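Local coordinates for protein peroxiredoxin (Mycobacterium tuberculosis, PDB 5EPF) that probably reduces hydrogen peroxide and organic hydroperoxides to water and alcohols as a thiol-specific peroxidase, protecting the cell against oxidative stress, at residues G51-K54 with E55-F59; G103-A106 with A107-G110; D137-S140 with S141-M145. All blocks are in the same frame, centred on the assembly; numbering follows the deposited sequence. Where two conformers were deposited one is given.

Contact 1 (G51-K54 with E55-F59)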
ATOM      1  N   GLY A  51      -5.576  14.174  -3.023  1.00 11.40           N
ATOM      2  CA  GLY A  51      -4.193  13.737  -2.927  1.00 11.55           C
ATOM      3  C   GLY A  51      -4.066  12.231  -3.025  1.00  9.69           C
ATOM      4  O   GLY A  51      -3.168  11.715  -3.696  1.00 10.26           O
ATOM      5  N   CYS A  52      -4.968  11.504  -2.372  1.00  9.40           N
ATOM      6  CA  CYS A  52      -4.934  10.047  -2.448  0.70  9.74           C
ATOM      7  C   CYS A  52      -5.296   9.570  -3.852  1.00  9.36           C
ATOM      8  O   CYS A  52      -4.724   8.598  -4.350  1.00  9.26           O
ATOM      9  CB  CYS A  52      -5.823   9.432  -1.356  0.70 11.03           C
ATOM     10  SG  CYS A  52      -5.302   9.812   0.381  0.70 10.59           S
ATOM     11  N   THR A  53      -6.248  10.240  -4.505  1.00  9.22           N
ATOM     12  CA  THR A  53      -6.553   9.920  -5.896  1.00  9.66           C
ATOM     13  C   THR A  53      -5.332  10.123  -6.790  1.00  8.94           C
ATOM     14  O   THR A  53      -5.012   9.263  -7.624  1.00  9.44           O
ATOM     15  CB  THR A  53      -7.728  10.779  -6.363  1.00 10.92           C
ATOM     16  OG1 THR A  53      -8.869  10.478  -5.554  1.00 11.83           O
ATOM     17  CG2 THR A  53      -8.041  10.525  -7.828  1.00 11.28           C
ATOM     18  N   LYS A  54      -4.592  11.225  -6.596  1.00  8.86           N
ATOM     19  CA  LYS A  54      -3.383  11.437  -7.390  1.00  9.08           C
ATOM     20  C   LYS A  54      -2.376  10.313  -7.156  1.00  8.52           C
ATOM     21  O   LYS A  54      -1.849   9.727  -8.109  1.00  8.67           O
ATOM     22  CB  LYS A  54      -2.758  12.789  -7.045  1.00 10.01           C
ATOM     23  CG  LYS A  54      -1.543  13.136  -7.897  1.00 11.27           C
ATOM     24  CD  LYS A  54      -1.065  14.584  -7.620  1.00 12.81           C
ATOM     25  CE  LYS A  54       0.161  14.970  -8.447  1.00 15.81           C
ATOM     26  NZ  LYS A  54      -0.119  14.973  -9.918  1.00 18.16           N
ATOM     27  N   GLU A  55      -2.121   9.977  -5.888  1.00  8.07           N
ATOM     28  CA  GLU A  55      -1.135   8.946  -5.572  1.00  7.99           C
ATOM     29  C   GLU A  55      -1.531   7.600  -6.172  1.00  7.51           C
ATOM     30  O   GLU A  55      -0.713   6.932  -6.824  1.00  7.83           O
ATOM     31  CB  GLU A  55      -0.990   8.830  -4.052  1.00  7.71           C
ATOM     32  CG  GLU A  55       0.027   7.774  -3.677  1.00  7.68           C
ATOM     33  CD  GLU A  55       0.118   7.457  -2.206  1.00  7.59           C
ATOM     34  OE1 GLU A  55      -0.626   8.014  -1.380  1.00  9.24           O
ATOM     35  OE2 GLU A  55       0.966   6.589  -1.867  1.00  7.80           O
ATOM     36  N   ALA A  56      -2.790   7.196  -5.970  1.00  7.28           N
ATOM     37  CA  ALA A  56      -3.235   5.877  -6.395  1.00  7.57           C
ATOM     38  C   ALA A  56      -3.389   5.800  -7.909  1.00  7.21           C
ATOM     39  O   ALA A  56      -3.140   4.743  -8.500  1.00  7.28           O
ATOM     40  CB  ALA A  56      -4.542   5.533  -5.679  1.00  7.51           C
ATOM     41  N   CYS A  57      -3.794   6.896  -8.557  1.00  7.66           N
ATOM     42  CA  CYS A  57      -3.850   6.894 -10.015  1.00  8.32           C
ATOM     43  C   CYS A  57      -2.458   6.846 -10.635  1.00  8.17           C
ATOM     44  O   CYS A  57      -2.294   6.309 -11.738  1.00  9.53           O
ATOM     45  CB  CYS A  57      -4.632   8.105 -10.524  1.00  9.70           C
ATOM     46  SG  CYS A  57      -6.420   7.955 -10.273  1.00 10.55           S
ATOM     47  N   HIS A  58      -1.450   7.411  -9.963  1.00  8.70           N
ATOM     48  CA  HIS A  58      -0.086   7.281 -10.463  1.00  8.76           C
ATOM     49  C   HIS A  58       0.381   5.831 -10.379  1.00  7.78           C
ATOM     50  O   HIS A  58       0.969   5.313 -11.337  1.00  8.80           O
ATOM     51  CB  HIS A  58       0.838   8.243  -9.712  1.00  9.38           C
ATOM     52  CG  HIS A  58       2.187   8.404 -10.341  1.00  8.61           C
ATOM     53  ND1 HIS A  58       2.362   8.720 -11.669  1.00 10.30           N
ATOM     54  CD2 HIS A  58       3.431   8.296  -9.816  1.00  9.46           C
ATOM     55  CE1 HIS A  58       3.655   8.810 -11.933  1.00 10.44           C
ATOM     56  NE2 HIS A  58       4.325   8.553 -10.826  1.00 10.43           N
ATOM     57  N   PHE A  59       0.067   5.137  -9.273  1.00  7.46           N
ATOM     58  CA  PHE A  59       0.305   3.695  -9.215  1.00  7.31           C
ATOM     59  C   PHE A  59      -0.421   2.964 -10.337  1.00  7.86           C
ATOM     60  O   PHE A  59       0.158   2.080 -10.985  1.00  8.43           O
ATOM     61  CB  PHE A  59      -0.128   3.125  -7.867  1.00  7.18           C
ATOM     62  CG  PHE A  59       0.927   3.222  -6.791  1.00  7.29           C
ATOM     63  CD1 PHE A  59       2.044   2.397  -6.816  1.00  7.94           C
ATOM     64  CD2 PHE A  59       0.807   4.134  -5.745  1.00  6.94           C
ATOM     65  CE1 PHE A  59       3.014   2.481  -5.823  1.00  7.88           C
ATOM     66  CE2 PHE A  59       1.775   4.229  -4.752  1.00  7.19           C
ATOM     67  CZ  PHE A  59       2.893   3.389  -4.800  1.00  7.22           C
TER

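Contact 2 (G103-A106 with A107-G110)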
ATOM      1  N   GLY A 103      -7.468  -0.542  11.957  1.00 11.74           N
ATOM      2  CA  GLY A 103      -6.118  -0.018  12.048  1.00 12.28           C
ATOM      3  C   GLY A 103      -5.092  -0.998  12.570  1.00 10.82           C
ATOM      4  O   GLY A 103      -3.989  -0.579  12.925  1.00 11.68           O
ATOM      5  N   THR A 104      -5.417  -2.295  12.612  1.00 11.44           N
ATOM      6  CA  THR A 104      -4.508  -3.291  13.176  1.00 12.47           C
ATOM      7  C   THR A 104      -3.221  -3.395  12.365  1.00 11.06           C
ATOM      8  O   THR A 104      -2.119  -3.443  12.928  1.00 12.04           O
ATOM      9  CB  THR A 104      -5.226  -4.645  13.227  1.00 14.49           C
ATOM     10  OG1 THR A 104      -6.404  -4.511  14.037  1.00 16.67           O
ATOM     11  CG2 THR A 104      -4.322  -5.736  13.806  1.00 15.20           C
ATOM     12  N   VAL A 105      -3.329  -3.413  11.037  1.00  9.61           N
ATOM     13  CA  VAL A 105      -2.128  -3.518  10.224  1.00  9.06           C
ATOM     14  C   VAL A 105      -1.372  -2.196  10.229  1.00  8.93           C
ATOM     15  O   VAL A 105      -0.138  -2.170  10.308  1.00  9.54           O
ATOM     16  CB  VAL A 105      -2.470  -4.046   8.816  1.00  9.32           C
ATOM     17  CG1 VAL A 105      -1.227  -4.102   7.940  1.00  9.74           C
ATOM     18  CG2 VAL A 105      -3.102  -5.442   8.911  1.00 10.81           C
ATOM     19  N   ALA A 106      -2.097  -1.076  10.208  1.00  9.35           N
ATOM     20  CA  ALA A 106      -1.441   0.221  10.365  1.00  9.12           C
ATOM     21  C   ALA A 106      -0.606   0.260  11.645  1.00  9.59           C
ATOM     22  O   ALA A 106       0.525   0.764  11.646  1.00 10.28           O
ATOM     23  CB  ALA A 106      -2.492   1.332  10.367  1.00 10.51           C
ATOM     24  N   ALA A 107      -1.156  -0.255  12.750  1.00 10.23           N
ATOM     25  CA  ALA A 107      -0.409  -0.301  14.002  1.00 10.95           C
ATOM     26  C   ALA A 107       0.845  -1.157  13.865  1.00 11.27           C
ATOM     27  O   ALA A 107       1.914  -0.795  14.373  1.00 12.48           O
ATOM     28  CB  ALA A 107      -1.302  -0.819  15.133  1.00 12.01           C
ATOM     29  N   GLN A 108       0.737  -2.294  13.169  1.00 10.74           N
ATOM     30  CA  GLN A 108       1.907  -3.135  12.949  0.55 11.68           C
ATOM     31  C   GLN A 108       3.014  -2.365  12.234  1.00 11.95           C
ATOM     32  O   GLN A 108       4.195  -2.540  12.539  1.00 14.11           O
ATOM     33  CB  GLN A 108       1.511  -4.371  12.141  0.55 12.91           C
ATOM     34  CG  GLN A 108       2.692  -5.180  11.662  0.55 14.73           C
ATOM     35  CD  GLN A 108       2.344  -6.187  10.576  0.55 15.95           C
ATOM     36  OE1 GLN A 108       3.226  -6.855  10.049  0.55 16.27           O
ATOM     37  NE2 GLN A 108       1.068  -6.285  10.226  0.55 16.99           N
ATOM     38  N   PHE A 109       2.653  -1.502  11.281  1.00  9.80           N
ATOM     39  CA  PHE A 109       3.618  -0.720  10.518  1.00 10.41           C
ATOM     40  C   PHE A 109       3.973   0.610  11.176  1.00 11.71           C
ATOM     41  O   PHE A 109       4.858   1.323  10.676  1.00 13.14           O
ATOM     42  CB  PHE A 109       3.093  -0.494   9.097  1.00  9.96           C
ATOM     43  CG  PHE A 109       3.268  -1.678   8.178  1.00  8.91           C
ATOM     44  CD1 PHE A 109       4.349  -1.725   7.295  1.00  9.27           C
ATOM     45  CD2 PHE A 109       2.376  -2.749   8.200  1.00  9.96           C
ATOM     46  CE1 PHE A 109       4.532  -2.802   6.429  1.00  9.34           C
ATOM     47  CE2 PHE A 109       2.547  -3.836   7.343  1.00 10.12           C
ATOM     48  CZ  PHE A 109       3.627  -3.863   6.459  1.00  9.46           C
ATOM     49  N   GLY A 110       3.336   0.952  12.292  1.00 11.85           N
ATOM     50  CA  GLY A 110       3.634   2.197  12.972  1.00 12.55           C
ATOM     51  C   GLY A 110       3.041   3.430  12.335  1.00 11.61           C
ATOM     52  O   GLY A 110       3.569   4.530  12.546  1.00 14.73           O
TER

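Contact 3 (D137-S140 with S141-M145)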
ATOM      1  N   ASP A 137      12.407  -0.392   1.137  1.00  8.77           N
ATOM      2  CA  ASP A 137      12.369   1.068   1.069  1.00  8.37           C
ATOM      3  C   ASP A 137      11.115   1.536   1.788  1.00  8.27           C
ATOM      4  O   ASP A 137      10.144   0.790   1.896  1.00  8.45           O
ATOM      5  CB  ASP A 137      12.362   1.544  -0.397  1.00  9.67           C
ATOM      6  CG  ASP A 137      12.806   2.994  -0.577  1.00 11.65           C
ATOM      7  OD1 ASP A 137      13.263   3.642   0.382  1.00 13.68           O
ATOM      8  OD2 ASP A 137      12.679   3.473  -1.720  1.00 12.95           O
ATOM      9  N   VAL A 138      11.162   2.765   2.294  1.00  8.28           N
ATOM     10  CA  VAL A 138      10.028   3.439   2.921  1.00  8.30           C
ATOM     11  C   VAL A 138       9.944   4.849   2.353  1.00  9.13           C
ATOM     12  O   VAL A 138      10.948   5.572   2.336  1.00 11.71           O
ATOM     13  CB  VAL A 138      10.151   3.498   4.457  1.00  9.41           C
ATOM     14  CG1 VAL A 138       8.912   4.162   5.064  1.00 10.25           C
ATOM     15  CG2 VAL A 138      10.363   2.099   5.048  1.00 10.05           C
ATOM     16  N   ILE A 139       8.758   5.233   1.876  1.00  7.66           N
ATOM     17  CA  ILE A 139       8.479   6.598   1.439  1.00  7.54           C
ATOM     18  C   ILE A 139       7.489   7.198   2.428  1.00  7.64           C
ATOM     19  O   ILE A 139       6.365   6.704   2.565  1.00  7.63           O
ATOM     20  CB  ILE A 139       7.953   6.666  -0.008  1.00  8.45           C
ATOM     21  CG1 ILE A 139       8.861   5.906  -0.994  1.00  9.25           C
ATOM     22  CG2 ILE A 139       7.790   8.146  -0.417  1.00  9.19           C
ATOM     23  CD1 ILE A 139       8.460   4.426  -1.251  1.00 10.24           C
ATOM     24  N   SER A 140       7.904   8.255   3.131  1.00  8.64           N
ATOM     25  CA  SER A 140       7.100   8.786   4.224  1.00  9.80           C
ATOM     26  C   SER A 140       6.195   9.946   3.785  1.00  9.43           C
ATOM     27  O   SER A 140       6.161  10.348   2.618  1.00 10.13           O
ATOM     28  CB  SER A 140       8.002   9.141   5.401  1.00 12.13           C
ATOM     29  OG  SER A 140       9.121   9.878   4.962  1.00 14.26           O
ATOM     30  N   SER A 141       5.505  10.536   4.770  1.00  9.27           N
ATOM     31  CA  SER A 141       4.346  11.382   4.491  1.00 10.62           C
ATOM     32  C   SER A 141       4.717  12.738   3.911  1.00 11.67           C
ATOM     33  O   SER A 141       3.847  13.399   3.343  1.00 12.34           O
ATOM     34  CB  SER A 141       3.472  11.537   5.740  1.00 12.93           C
ATOM     35  OG  SER A 141       4.165  12.264   6.714  1.00 14.42           O
ATOM     36  N   GLU A 142       5.975  13.161   4.006  1.00 10.44           N
ATOM     37  CA  GLU A 142       6.342  14.477   3.505  1.00 10.94           C
ATOM     38  C   GLU A 142       6.671  14.473   2.018  1.00 10.24           C
ATOM     39  O   GLU A 142       6.861  15.545   1.441  1.00 12.18           O
ATOM     40  CB  GLU A 142       7.507  15.055   4.316  1.00 12.29           C
ATOM     41  CG  GLU A 142       8.861  14.484   3.974  1.00 13.10           C
ATOM     42  CD  GLU A 142       9.218  13.206   4.706  1.00 14.78           C
ATOM     43  OE1 GLU A 142       8.319  12.458   5.146  1.00 13.67           O
ATOM     44  OE2 GLU A 142      10.433  12.957   4.859  1.00 17.19           O
ATOM     45  N   PHE A 143       6.735  13.302   1.378  1.00  9.93           N
ATOM     46  CA  PHE A 143       7.062  13.221  -0.037  1.00  9.47           C
ATOM     47  C   PHE A 143       5.858  13.605  -0.908  1.00  8.37           C
ATOM     48  O   PHE A 143       4.697  13.619  -0.472  1.00  9.65           O
ATOM     49  CB  PHE A 143       7.552  11.809  -0.380  1.00 10.30           C
ATOM     50  CG  PHE A 143       8.954  11.535   0.095  1.00 10.52           C
ATOM     51  CD1 PHE A 143      10.023  11.648  -0.782  1.00 11.52           C
ATOM     52  CD2 PHE A 143       9.204  11.176   1.418  1.00 11.23           C
ATOM     53  CE1 PHE A 143      11.310  11.440  -0.364  1.00 13.37           C
ATOM     54  CE2 PHE A 143      10.523  10.959   1.863  1.00 12.69           C
ATOM     55  CZ  PHE A 143      11.573  11.094   0.970  1.00 12.79           C
ATOM     56  N   SER A 144       6.143  13.949  -2.162  1.00  8.30           N
ATOM     57  CA  SER A 144       5.072  14.255  -3.107  1.00  8.43           C
ATOM     58  C   SER A 144       4.217  13.014  -3.379  1.00  8.14           C
ATOM     59  O   SER A 144       4.614  11.871  -3.116  1.00  8.81           O
ATOM     60  CB  SER A 144       5.655  14.768  -4.423  1.00  8.86           C
ATOM     61  OG  SER A 144       6.158  13.663  -5.160  1.00 10.00           O
ATOM     62  N   MET A 145       3.025  13.239  -3.936  1.00  8.42           N
ATOM     63  CA  MET A 145       2.131  12.115  -4.204  1.00  8.91           C
ATOM     64  C   MET A 145       2.728  11.145  -5.218  1.00  8.66           C
ATOM     65  O   MET A 145       2.586   9.923  -5.074  1.00 10.27           O
ATOM     66  CB  MET A 145       0.771  12.623  -4.692  1.00  9.98           C
ATOM     67  CG  MET A 145       0.011  13.488  -3.684  1.00 11.92           C
ATOM     68  SD  MET A 145      -0.263  12.726  -2.062  1.00 13.11           S
ATOM     69  CE  MET A 145       1.121  13.356  -1.110  1.00 13.38           C
TER

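Contact 1 (G51-K54 with E55-F59)
C52 and A56 share a backbone hydrogen bond, A56 N to C52 O at 2.9 Å, in the first turns of helix 50-61, which in a peroxiredoxin carries the peroxidatic cysteine; C52 is probably the residue that passes through a sulfenic acid. Four amides in a row are satisfied in the same i to i+4 fashion. E55 N reaches G51 O at 3.0 Å, and this bond and that of A56 are nearly straight, with N-H...O angles of about 165°. C57 N reaches T53 O at 2.8 Å. The last of the four, H58 N to K54 O, is the most bent, at 150°.

The side chains mostly find their polar partners farther away. T53 turns OG1 back to T49 O, and CG2 meets C57 SG at 3.9 Å. That sulfur folds beside its own backbone N (chi1 -74°), which also brings it 3.3 Å from T53 O. E55 stretches out with CG opposite its backbone N; OE1 forms a salt bridge with R124, a residue that also touches C52, while OE2 comes in the plane of the F59 ring at its edge, 3.8 Å from CE2. H58 hands NE2 to D150.

C52 and C57 probably form a redox-active disulfide in the catalytic cycle. Here the helix is intact and they are apart: in one of the two conformers of C52, its SG lies 10.9 Å from C57 SG. Bringing them together probably requires local unwinding, as in other peroxiredoxins.

Several elements enclose this helix. T53, A56 and C57 face helix 81-91, where F87 and R91 receive them, E55 and H58 lie against helix 145-158, and F59 stacks its ring on F42 of strand 39-43 at the centre of the sheet.

Contact 2 (G103-A106 with A107-G110)
A short helix shows its two ends within a few residues: helix 104-109 starts after the N-cap residue G103 and finishes in a Schellman motif at G110. Both glycines have positive phi, a conformation that suits a residue without a side chain. At the start, A107 N bonds to G103 O at 2.9 Å, and Q108 N follows to T104 O at 3.1 Å. The amide of F109 is shared, making a sound bond to V105 O at 3.0 Å and a weak one to A106 O. Three residues before the N-cap, the carboxylate of D100 accepts from V105 N through OD1 and from A106 N through OD2, holding the first turn.

The buried side of the helix packs on the central sheet. A106 touches F43, and the F109 ring meets both F43 and F127 with planes inclined at about 55°, so the helix lies over strands 39-43 and 125-129. V105 and F109 run side by side in the same direction. Since V105 has CG1 opposite its backbone N (chi1 178°), this methyl rests 3.8 Å from F109 CE2, while V105 O approaches the same ring edge in its plane, 3.3 Å from F109 CD2.

Contact 3 (D137-S140 with S141-M145)
S140 and E142 join across a tight bend: the hydroxyl OG donates to OE1 of the carboxylate at 2.7 Å. It meets OE1 on the syn side but 33° out of the carboxylate plane. E142 reaches back because CG lies between its backbone N and carbonyl carbon (chi1 77°) and the chain bends again at chi2, curling the acid over the turn. S140 OG also sits in the plane of the F143 ring, at its edge, 3.6 Å from CE2.

The bend is a type I beta turn from S140 to F143, closed by F143 N to S140 O at 3.3 Å. This bond is long but nearly straight at the hydrogen (168°), although the donor stands well above the carbonyl plane. I139 CG2 packs against F143 CG at 3.6 Å, the two side chains crossing at about a right angle.

Farther out, I139 belongs to edge strand 135-139, bonded through its backbone to T126 of strand 125-129. I139 and F143 both pack on K151 of helix 145-158. The turn thus leads from the sheet into that helix, where S144 is the N-cap and its OG accepts from A147 N. Strand and helix meet again where D137 OD2 bonds to T155 OG1.

One hydroxyl therefore serves two neighbours: its proton goes to the glutamate, which should favour the ionised acid, while the oxygen faces the weakly positive rim of the phenyl ring. Together these contacts would help to fix the curl of E142 and the rotation of F143.

From the N terminus the three contacts follow in series; none nests in or crosses another. Contact 1 closes successive turns of helix 50-61, contact 2 those of the short helix 104-109, and contact 3 the beta turn between strand 135-139 and helix 145-158. Contacts 1 and 2 lie on opposite sides of the chain's centre, about 21 Å apart between centres, yet their helices both pack on strand 39-43. Contacts 1 and 3 meet directly at M145: its SD is 3.5 Å from G51 O, and its O is 3.6 Å from E55 CG. The entry to the C-terminal helix is thereby packed against the helix of C52.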